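Local coordinates for protein putative rRNA methyltransferase (Sorangium cellulosum, PDB 4RWZ) that probably methylates N1 of an adenine in the decoding site of 16S ribosomal RNA, using S-adenosylmethionine as methyl donor and conferring resistance to aminoglycosides, at residues A[10-14]-A[15-19]; A[35-38]-A[39-43]; A[111-115]-A[116-120]; A[165-168]-A[169-173]. One frame throughout, in Å; residues are numbered along the deposited sequence.

Interaction 1: residues A[10-14]-A[15-19]; sequences VTWTR and ADLEA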
loop_
_atom_site.group_PDB
_atom_site.type_symbol
_atom_site.label_atom_id
_atom_site.label_comp_id
_atom_site.label_asym_id
_atom_site.label_seq_id
_atom_site.Cartn_x
_atom_site.Cartn_y
_atom_site.Cartn_z
ATOM N N VAL A 10 12.454 13.109 -7.907
ATOM C CA VAL A 10 13.009 12.817 -9.218
ATOM C C VAL A 10 11.932 12.096 -10.036
ATOM O O VAL A 10 11.077 11.425 -9.459
ATOM C CB VAL A 10 14.269 11.964 -9.054
ATOM C CG1 VAL A 10 14.778 11.457 -10.382
ATOM C CG2 VAL A 10 15.374 12.810 -8.360
ATOM N N THR A 11 11.953 12.236 -11.361
ATOM C CA THR A 11 10.939 11.571 -12.184
ATOM C C THR A 11 11.528 10.274 -12.749
ATOM O O THR A 11 12.643 10.269 -13.248
ATOM C CB THR A 11 10.428 12.501 -13.312
ATOM O OG1 THR A 11 9.822 13.673 -12.735
ATOM C CG2 THR A 11 9.379 11.789 -14.164
ATOM N N TRP A 12 10.809 9.158 -12.631
ATOM C CA TRP A 12 11.246 7.875 -13.204
ATOM C C TRP A 12 10.256 7.469 -14.265
ATOM O O TRP A 12 9.106 7.892 -14.198
ATOM C CB TRP A 12 11.252 6.740 -12.167
ATOM C CG TRP A 12 12.428 6.723 -11.250
ATOM C CD1 TRP A 12 13.208 7.780 -10.883
ATOM C CD2 TRP A 12 12.956 5.577 -10.586
ATOM N NE1 TRP A 12 14.192 7.352 -10.015
ATOM C CE2 TRP A 12 14.060 6.002 -9.824
ATOM C CE3 TRP A 12 12.603 4.225 -10.570
ATOM C CZ2 TRP A 12 14.809 5.127 -9.044
ATOM C CZ3 TRP A 12 13.339 3.357 -9.782
ATOM C CH2 TRP A 12 14.432 3.812 -9.030
ATOM N N THR A 13 10.705 6.654 -15.230
ATOM C CA THR A 13 9.822 6.040 -16.227
ATOM C C THR A 13 9.616 4.591 -15.833
ATOM O O THR A 13 10.279 4.101 -14.920
ATOM C CB THR A 13 10.436 6.056 -17.648
ATOM O OG1 THR A 13 11.663 5.312 -17.645
ATOM C CG2 THR A 13 10.726 7.470 -18.100
ATOM N N ARG A 14 8.712 3.897 -16.521
ATOM C CA ARG A 14 8.462 2.489 -16.236
ATOM C C ARG A 14 9.734 1.684 -16.540
ATOM O O ARG A 14 10.073 0.746 -15.805
ATOM C CB ARG A 14 7.223 1.989 -17.017
ATOM C CG ARG A 14 6.980 0.462 -17.062
ATOM C CD ARG A 14 6.254 -0.096 -15.817
ATOM N NE ARG A 14 6.018 -1.534 -15.972
ATOM C CZ ARG A 14 5.039 -2.226 -15.381
ATOM N NH1 ARG A 14 4.180 -1.622 -14.551
ATOM N NH2 ARG A 14 4.925 -3.535 -15.616
ATOM N N ALA A 15 10.477 2.104 -17.570
ATOM C CA ALA A 15 11.724 1.430 -17.944
ATOM C C ALA A 15 12.798 1.585 -16.866
ATOM O O ALA A 15 13.552 0.653 -16.619
ATOM C CB ALA A 15 12.246 1.934 -19.315
ATOM N N ASP A 16 12.850 2.758 -16.228
ATOM C CA ASP A 16 13.723 2.995 -15.079
ATOM C C ASP A 16 13.383 2.029 -13.955
ATOM O O ASP A 16 14.257 1.395 -13.369
ATOM C CB ASP A 16 13.514 4.407 -14.537
ATOM C CG ASP A 16 14.037 5.473 -15.456
ATOM O OD1 ASP A 16 14.903 5.149 -16.295
ATOM O OD2 ASP A 16 13.560 6.629 -15.344
ATOM N N LEU A 17 12.090 1.918 -13.670
ATOM C CA LEU A 17 11.618 1.059 -12.602
ATOM C C LEU A 17 11.926 -0.386 -12.964
ATOM O O LEU A 17 12.494 -1.134 -12.151
ATOM C CB LEU A 17 10.108 1.258 -12.360
ATOM C CG LEU A 17 9.482 0.370 -11.272
ATOM C CD1 LEU A 17 10.237 0.548 -9.926
ATOM C CD2 LEU A 17 7.993 0.636 -11.104
ATOM N N GLU A 18 11.612 -0.772 -14.199
ATOM C CA GLU A 18 11.873 -2.152 -14.622
ATOM C C GLU A 18 13.349 -2.530 -14.539
ATOM O O GLU A 18 13.693 -3.685 -14.287
ATOM C CB GLU A 18 11.314 -2.415 -16.022
ATOM C CG GLU A 18 9.816 -2.624 -16.018
ATOM C CD GLU A 18 9.214 -2.687 -17.414
ATOM O OE1 GLU A 18 9.972 -2.503 -18.398
ATOM O OE2 GLU A 18 7.983 -2.921 -17.523
ATOM N N ALA A 19 14.216 -1.553 -14.739
ATOM C CA ALA A 19 15.647 -1.774 -14.622
ATOM C C ALA A 19 16.008 -2.149 -13.188
ATOM O O ALA A 19 16.885 -2.982 -12.966
ATOM C CB ALA A 19 16.402 -0.537 -15.055
#
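Thr13 and Asp16 hold each other in a capping box at the start of helix 14-21, each side chain taking the other's backbone N-H. Thr13 is the N-cap: its OG1, set between its own backbone N and carbonyl carbon, faces into the first turn and accepts from Asp16 N at 3.2 Å. In return, Asp16 folds its carboxylate back toward the strand side, and OD2 accepts from Thr13 N at 2.9 Å, the donor lying above the carboxylate plane rather than within it. The same oxygen comes to 3.4 Å from Trp12 CA.

Next to the box, the indole of Trp12 stands nearly upright to the Asp16 carboxylate, their planes 83° apart, and meets Asp16 CB obliquely. The benzo part of the indole reaches Leu17, also obliquely, with Trp12 CE3 3.9 Å from Leu17 CA and Trp12 CZ3 close to Leu17 CD1.

From the residue after the cap, Arg14 reaches one turn on to Glu18 in an i to i+4 salt bridge. The Arg14 chain turns about its CB-CG bond (chi2 83°), bringing NE to Glu18 OE2 at 2.9 Å in an almost straight bond. The oxygen lies in the guanidinium plane, yet the two flat groups are turned 74° from each other; the link is made through NE. Underneath, Glu18 N donates to Arg14 O at 2.7 Å.

Arg14 NH1 is also bound by the carbonyls of Glu93 and Ala95. Trp12 and Leu17 both rest on Tyr50 of strand 49-55 and Leu81 of strand 80-84, seating the helix that follows hairpin 2-5/8-11 at this border of the central sheet.

Interaction 2: residues A[35-38]-A[39-43]; sequences DGRF and VYRSA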
loop_
_atom_site.group_PDB
_atom_site.type_symbol
_atom_site.label_atom_id
_atom_site.label_comp_id
_atom_site.label_asym_id
_atom_site.label_seq_id
_atom_site.Cartn_x
_atom_site.Cartn_y
_atom_site.Cartn_z
ATOM N N ASP A 35 6.513 7.556 7.391
ATOM C CA ASP A 35 7.993 7.717 7.423
ATOM C C ASP A 35 8.746 6.627 6.669
ATOM O O ASP A 35 9.967 6.722 6.468
ATOM C CB ASP A 35 8.556 7.911 8.839
ATOM C CG ASP A 35 8.406 6.702 9.760
ATOM O OD1 ASP A 35 8.060 5.583 9.302
ATOM O OD2 ASP A 35 8.773 6.902 10.968
ATOM N N GLY A 36 8.000 5.584 6.266
ATOM C CA GLY A 36 8.561 4.542 5.402
ATOM C C GLY A 36 9.394 3.479 6.070
ATOM O O GLY A 36 10.063 2.666 5.402
ATOM N N ARG A 37 9.426 3.506 7.391
ATOM C CA ARG A 37 10.282 2.591 8.116
ATOM C C ARG A 37 9.852 1.144 7.926
ATOM O O ARG A 37 10.718 0.245 7.905
ATOM C CB ARG A 37 10.346 2.951 9.601
ATOM C CG ARG A 37 11.217 4.182 9.817
ATOM C CD ARG A 37 11.351 4.502 11.301
ATOM N NE ARG A 37 12.185 5.735 11.385
ATOM C CZ ARG A 37 12.673 6.207 12.533
ATOM N NH1 ARG A 37 12.435 5.554 13.660
ATOM N NH2 ARG A 37 13.409 7.310 12.541
ATOM N N PHE A 38 8.542 0.925 7.693
ATOM C CA PHE A 38 8.123 -0.471 7.438
ATOM C C PHE A 38 8.803 -1.017 6.176
ATOM O O PHE A 38 9.191 -2.193 6.069
ATOM C CB PHE A 38 6.603 -0.509 7.270
ATOM C CG PHE A 38 6.082 -1.865 6.795
ATOM C CD1 PHE A 38 6.050 -2.957 7.655
ATOM C CD2 PHE A 38 5.689 -2.034 5.488
ATOM C CE1 PHE A 38 5.570 -4.207 7.182
ATOM C CE2 PHE A 38 5.201 -3.257 5.009
ATOM C CZ PHE A 38 5.141 -4.324 5.864
ATOM N N VAL A 39 8.937 -0.135 5.189
ATOM C CA VAL A 39 9.561 -0.518 3.904
ATOM C C VAL A 39 11.038 -0.699 4.046
ATOM O O VAL A 39 11.621 -1.662 3.507
ATOM C CB VAL A 39 9.188 0.487 2.787
ATOM C CG1 VAL A 39 10.057 0.349 1.544
ATOM C CG2 VAL A 39 7.683 0.309 2.416
ATOM N N TYR A 40 11.687 0.197 4.777
ATOM C CA TYR A 40 13.103 -0.024 5.046
ATOM C C TYR A 40 13.407 -1.370 5.735
ATOM O O TYR A 40 14.307 -2.121 5.329
ATOM C CB TYR A 40 13.649 1.139 5.908
ATOM C CG TYR A 40 15.157 1.074 6.073
ATOM C CD1 TYR A 40 16.031 1.600 5.100
ATOM C CD2 TYR A 40 15.716 0.478 7.183
ATOM C CE1 TYR A 40 17.420 1.537 5.247
ATOM C CE2 TYR A 40 17.125 0.411 7.339
ATOM C CZ TYR A 40 17.954 0.944 6.367
ATOM O OH TYR A 40 19.323 0.835 6.540
ATOM N N ARG A 41 12.675 -1.660 6.792
ATOM C CA ARG A 41 12.867 -2.931 7.489
ATOM C C ARG A 41 12.548 -4.113 6.594
ATOM O O ARG A 41 13.255 -5.135 6.633
ATOM C CB ARG A 41 11.960 -2.985 8.721
ATOM C CG ARG A 41 12.411 -2.036 9.821
ATOM C CD ARG A 41 11.670 -2.324 11.175
ATOM N NE ARG A 41 10.215 -2.031 11.049
ATOM C CZ ARG A 41 9.691 -0.817 11.324
ATOM N NH1 ARG A 41 10.440 0.141 11.825
ATOM N NH2 ARG A 41 8.426 -0.623 11.212
ATOM N N SER A 42 11.475 -4.004 5.822
ATOM C CA SER A 42 11.103 -5.140 4.950
ATOM C C SER A 42 12.176 -5.409 3.915
ATOM O O SER A 42 12.504 -6.575 3.588
ATOM C CB SER A 42 9.746 -4.910 4.256
ATOM O OG SER A 42 8.666 -4.796 5.192
ATOM N N ALA A 43 12.803 -4.335 3.415
ATOM C CA ALA A 43 13.867 -4.513 2.433
ATOM C C ALA A 43 15.059 -5.222 3.053
ATOM O O ALA A 43 15.738 -6.040 2.388
ATOM C CB ALA A 43 14.276 -3.110 1.810
#
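The Phe38 ring carries the hydroxyl of Ser42 over the centre of one face, with OG 3.6 Å above the ring plane, while Val39 N approaches the ring obliquely. The Arg41 guanidinium is covered on one face by Arg37 O, 3.7 Å from its plane. A bend at chi3 (-66°) folds the Arg41 chain back over the first turn in this way and leaves NH1 3.6 Å from Arg37 CB.

Ser42 OG does more than touch the ring. It donates to Phe38 O at 2.8 Å, and Ser42 N reaches the same carbonyl at 2.9 Å from the opposite face of its plane, so one oxygen is gripped twice and the hydroxyl is held over the ring.

At the helix start, Gly36, with positive phi, is the N-cap, and its O accepts from Tyr40 N at 3.0 Å. Just before it, Asp35 OD1 accepts from Arg37 N at 3.1 Å, closing an Asx turn.

Phe38 and Val39 pack on Asp30, and Ser42 on Leu28, of strand 26-31. This is the first beta-alpha-beta unit of a Rossmann-like methyltransferase, whose glycine-bearing loop between strand and helix borders the S-adenosylmethionine site in relatives.

Interaction 3: residues A[111-115]-A[116-120]; sequences LSALV and LPEAP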
loop_
_atom_site.group_PDB
_atom_site.type_symbol
_atom_site.label_atom_id
_atom_site.label_comp_id
_atom_site.label_asym_id
_atom_site.label_seq_id
_atom_site.Cartn_x
_atom_site.Cartn_y
_atom_site.Cartn_z
ATOM N N LEU A 111 -9.399 4.029 5.753
ATOM C CA LEU A 111 -10.023 2.998 6.563
ATOM C C LEU A 111 -11.479 2.844 6.155
ATOM O O LEU A 111 -11.970 1.725 5.942
ATOM C CB LEU A 111 -9.956 3.383 8.051
ATOM C CG LEU A 111 -10.723 2.516 9.058
ATOM C CD1 LEU A 111 -10.216 1.078 9.026
ATOM C CD2 LEU A 111 -10.600 3.101 10.485
ATOM N N SER A 112 -12.177 3.971 6.078
ATOM C CA SER A 112 -13.584 3.886 5.662
ATOM C C SER A 112 -13.764 3.268 4.286
ATOM O O SER A 112 -14.686 2.491 4.046
ATOM C CB SER A 112 -14.236 5.271 5.633
ATOM O OG SER A 112 -14.126 5.821 6.917
ATOM N N ALA A 113 -12.897 3.647 3.366
ATOM C CA ALA A 113 -12.977 3.133 2.009
ATOM C C ALA A 113 -12.814 1.606 2.034
ATOM O O ALA A 113 -13.352 0.920 1.164
ATOM C CB ALA A 113 -11.895 3.813 1.093
ATOM N N LEU A 114 -12.046 1.048 2.993
ATOM C CA LEU A 114 -11.838 -0.422 2.997
ATOM C C LEU A 114 -12.957 -1.173 3.710
ATOM O O LEU A 114 -13.207 -2.397 3.455
ATOM C CB LEU A 114 -10.478 -0.797 3.694
ATOM C CG LEU A 114 -9.246 -0.231 2.962
ATOM C CD1 LEU A 114 -8.002 -0.347 3.933
ATOM C CD2 LEU A 114 -8.961 -1.027 1.716
ATOM N N VAL A 115 -13.658 -0.476 4.613
ATOM C CA VAL A 115 -14.706 -1.184 5.385
ATOM C C VAL A 115 -16.134 -0.853 4.973
ATOM O O VAL A 115 -17.056 -1.594 5.359
ATOM C CB VAL A 115 -14.556 -1.033 6.917
ATOM C CG1 VAL A 115 -13.148 -1.522 7.358
ATOM C CG2 VAL A 115 -14.777 0.396 7.362
ATOM N N LEU A 116 -16.350 0.258 4.253
ATOM C CA LEU A 116 -17.723 0.564 3.818
ATOM C C LEU A 116 -18.235 -0.443 2.767
ATOM O O LEU A 116 -19.343 -1.004 2.923
ATOM C CB LEU A 116 -17.884 2.034 3.374
ATOM C CG LEU A 116 -17.706 2.989 4.585
ATOM C CD1 LEU A 116 -17.770 4.469 4.199
ATOM C CD2 LEU A 116 -18.690 2.642 5.702
ATOM N N PRO A 117 -17.485 -0.683 1.683
ATOM C CA PRO A 117 -16.272 -0.044 1.180
ATOM C C PRO A 117 -16.630 0.923 0.083
ATOM O O PRO A 117 -17.811 1.095 -0.259
ATOM C CB PRO A 117 -15.480 -1.221 0.601
ATOM C CG PRO A 117 -16.595 -2.056 -0.046
ATOM C CD PRO A 117 -17.810 -1.900 0.899
ATOM N N GLU A 118 -15.604 1.576 -0.461
ATOM C CA GLU A 118 -15.786 2.514 -1.567
ATOM C C GLU A 118 -15.151 1.962 -2.832
ATOM O O GLU A 118 -13.938 1.813 -2.875
ATOM C CB GLU A 118 -15.180 3.904 -1.217
ATOM C CG GLU A 118 -15.835 4.505 0.019
ATOM C CD GLU A 118 -15.056 5.746 0.499
ATOM O OE1 GLU A 118 -14.332 6.311 -0.340
ATOM O OE2 GLU A 118 -15.126 6.116 1.688
ATOM N N ALA A 119 -15.973 1.669 -3.851
ATOM C CA ALA A 119 -15.478 1.016 -5.086
ATOM C C ALA A 119 -14.287 1.697 -5.772
ATOM O O ALA A 119 -13.372 1.035 -6.201
ATOM C CB ALA A 119 -16.670 0.741 -6.152
ATOM N N PRO A 120 -14.322 3.038 -5.949
ATOM C CA PRO A 120 -13.174 3.634 -6.631
ATOM C C PRO A 120 -11.875 3.400 -5.881
ATOM O O PRO A 120 -10.881 3.295 -6.565
ATOM C CB PRO A 120 -13.493 5.161 -6.604
ATOM C CG PRO A 120 -14.940 5.220 -6.551
ATOM C CD PRO A 120 -15.402 4.018 -5.725
#
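Leu116 and Ser112 meet in the last turn of helix 108-115, where the chain leaves the helix through a cis-proline turn and starts helix 119-127 three residues later. Two backbone bonds span the turn. Leu116 N donates to Ser112 O at 2.8 Å, an ordinary i to i+4 helical bond; Glu118 N then donates to Ala113 O at 2.9 Å, one residue wider, an i to i+5 bond. Pro117 has no N-H to offer, and the donor comes from Glu118, one residue past the cis peptide bond.

Van der Waals contacts follow the same path. Leu116 folds back along the helix, its CG set beside the backbone N (chi1 -67°); Leu116 CG lies 3.1 Å from Ser112 O, while Leu116 CD1 reaches Ser112 CB at 3.9 Å. Pro117 CB lies 3.1 Å from Ala113 O, and its ring packs on Leu167, Ala170 and Tyr171 of helix 160-172, and on Leu122.

Among the polar ends, Ser112 OG is bonded to the carbonyl of Ala108, one turn back. Leu114 O is taken by Tyr171 OH and Val115 O by Trp162 NE1, so two carbonyls at the helix end have side-chain donors from helix 160-172. The extended side chain of Glu118, the N-cap residue of the next helix, lies alongside Ala113, with Glu118 CD 3.8 Å from Ala113 CB and Glu118 OE2 3.7 Å from Ala113 CA.

Interaction 4: residues A[165-168]-A[169-173]; sequences DALR and PAYRA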
loop_
_atom_site.group_PDB
_atom_site.type_symbol
_atom_site.label_atom_id
_atom_site.label_comp_id
_atom_site.label_asym_id
_atom_site.label_seq_id
_atom_site.Cartn_x
_atom_site.Cartn_y
_atom_site.Cartn_z
ATOM N N ASP A 165 -22.602 -9.417 3.564
ATOM C CA ASP A 165 -23.417 -8.572 2.689
ATOM C C ASP A 165 -22.660 -7.368 2.142
ATOM O O ASP A 165 -22.905 -6.920 1.008
ATOM C CB ASP A 165 -24.641 -8.052 3.433
ATOM C CG ASP A 165 -25.894 -8.842 3.147
ATOM O OD1 ASP A 165 -26.141 -9.260 1.992
ATOM O OD2 ASP A 165 -26.655 -9.034 4.116
ATOM N N ALA A 166 -21.766 -6.797 2.933
ATOM C CA ALA A 166 -21.152 -5.581 2.448
ATOM C C ALA A 166 -19.827 -5.862 1.829
ATOM O O ALA A 166 -19.527 -5.367 0.755
ATOM C CB ALA A 166 -20.962 -4.555 3.574
ATOM N N LEU A 167 -18.972 -6.611 2.530
ATOM C CA LEU A 167 -17.608 -6.639 2.073
ATOM C C LEU A 167 -17.305 -7.672 1.018
ATOM O O LEU A 167 -16.715 -7.351 -0.011
ATOM C CB LEU A 167 -16.617 -6.769 3.248
ATOM C CG LEU A 167 -16.587 -5.569 4.204
ATOM C CD1 LEU A 167 -15.331 -5.593 5.041
ATOM C CD2 LEU A 167 -16.677 -4.267 3.461
ATOM N N ARG A 168 -17.667 -8.940 1.255
ATOM C CA ARG A 168 -17.320 -9.930 0.242
ATOM C C ARG A 168 -17.770 -9.583 -1.176
ATOM O O ARG A 168 -16.974 -9.699 -2.110
ATOM C CB ARG A 168 -17.781 -11.364 0.619
ATOM C CG ARG A 168 -16.987 -11.930 1.753
ATOM C CD ARG A 168 -17.388 -13.457 1.975
ATOM N NE ARG A 168 -16.642 -13.925 3.121
ATOM C CZ ARG A 168 -15.367 -14.283 3.018
ATOM N NH1 ARG A 168 -14.763 -14.224 1.807
ATOM N NH2 ARG A 168 -14.699 -14.682 4.094
ATOM N N PRO A 169 -19.053 -9.183 -1.349
ATOM C CA PRO A 169 -19.486 -8.924 -2.722
ATOM C C PRO A 169 -18.815 -7.694 -3.323
ATOM O O PRO A 169 -18.470 -7.716 -4.515
ATOM C CB PRO A 169 -20.997 -8.665 -2.574
ATOM C CG PRO A 169 -21.391 -9.303 -1.277
ATOM C CD PRO A 169 -20.179 -9.117 -0.394
ATOM N N ALA A 170 -18.607 -6.664 -2.505
ATOM C CA ALA A 170 -18.020 -5.416 -2.977
ATOM C C ALA A 170 -16.544 -5.642 -3.330
ATOM O O ALA A 170 -16.020 -5.102 -4.324
ATOM C CB ALA A 170 -18.140 -4.365 -1.923
ATOM N N TYR A 171 -15.833 -6.393 -2.505
ATOM C CA TYR A 171 -14.442 -6.687 -2.849
ATOM C C TYR A 171 -14.392 -7.506 -4.154
ATOM O O TYR A 171 -13.575 -7.218 -5.035
ATOM C CB TYR A 171 -13.716 -7.424 -1.688
ATOM C CG TYR A 171 -13.110 -6.460 -0.685
ATOM C CD1 TYR A 171 -13.915 -5.648 0.107
ATOM C CD2 TYR A 171 -11.715 -6.351 -0.531
ATOM C CE1 TYR A 171 -13.369 -4.739 1.023
ATOM C CE2 TYR A 171 -11.155 -5.478 0.383
ATOM C CZ TYR A 171 -11.993 -4.665 1.156
ATOM O OH TYR A 171 -11.434 -3.771 2.055
ATOM N N ARG A 172 -15.291 -8.495 -4.290
ATOM C CA ARG A 172 -15.331 -9.270 -5.520
ATOM C C ARG A 172 -15.622 -8.336 -6.712
ATOM O O ARG A 172 -15.097 -8.546 -7.818
ATOM C CB ARG A 172 -16.422 -10.373 -5.467
ATOM C CG ARG A 172 -15.926 -11.581 -4.843
ATOM C CD ARG A 172 -16.935 -12.761 -5.068
ATOM N NE ARG A 172 -16.459 -13.951 -4.396
ATOM C CZ ARG A 172 -17.242 -14.749 -3.677
ATOM N NH1 ARG A 172 -18.537 -14.472 -3.555
ATOM N NH2 ARG A 172 -16.732 -15.831 -3.094
ATOM N N ALA A 173 -16.507 -7.361 -6.492
ATOM C CA ALA A 173 -16.879 -6.432 -7.563
ATOM C C ALA A 173 -15.676 -5.570 -7.968
ATOM O O ALA A 173 -15.764 -4.853 -8.966
ATOM C CB ALA A 173 -18.065 -5.542 -7.157
#
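Tyr171 N donates to Leu167 O at 2.8 Å in a bond that is straight at the hydrogen (171°) and almost in line with the carbonyl bond. Arg172 N to Arg168 O, at 3.0 Å, repeats the i to i+4 pattern, with the donor tilted 26° from the carbonyl plane. Together they carry helix 160-172 past Pro169, which has no N-H for the turn before it.

That missing bond leaves a kink, preceded by a wider pi-type turn at 165-167. The proline ring packs against the turn before it: Pro169 CG lies 3.6 Å from Asp165 O. On the next residue, the methyl carbon CB of Ala170 sits 3.2 Å from Ala166 O.

Leu167 O also faces the edge of the Tyr171 ring, near its plane, with Tyr171 CD1 3.3 Å from Leu167 O. The side chains of Leu167 and Tyr171 run alongside each other in the same direction, Leu167 CD2 reaching Tyr171 CE1 at 4.1 Å. Beyond this contact, the ring's hydroxyl has its partner in Leu114 O.

Arg168 and Arg172 run in extended chains on another side of the helix, Arg168 NH1 and Arg172 NH2 5.5 Å apart. Each has its own acceptor on the next strand: Arg168 NH1 the carbonyl of Ile178, Arg172 NE the carboxylate of Glu177, in a salt bridge.

The helix therefore lies against strand 176-183, the edge strand of the seven-stranded sheet, with Leu167 and Tyr171 on Ile178, and borders the loop 116-118 between helices 108-115 and 119-127.

How the interactions relate
Interactions 3 and 4 form one packed region, their centres 10 Å apart: Tyr171 OH lies 2.6 Å from Leu114 O, a probable hydrogen bond, Pro117 CG is 3.4 Å from Ala170 CB, and Leu167 CD2 is 3.7 Å from Pro117 CD. Interactions 1 and 2 lie across the chain's centre from them, with about 14 Å between the nearest atoms of interactions 2 and 3. Interactions 1 and 2 have centres about 20 Å apart and do not touch. Of the four, interaction 2 belongs to the strand-helix unit that probably borders the methyl-donor site; interactions 1 and 4 occur near the two ends of the central sheet.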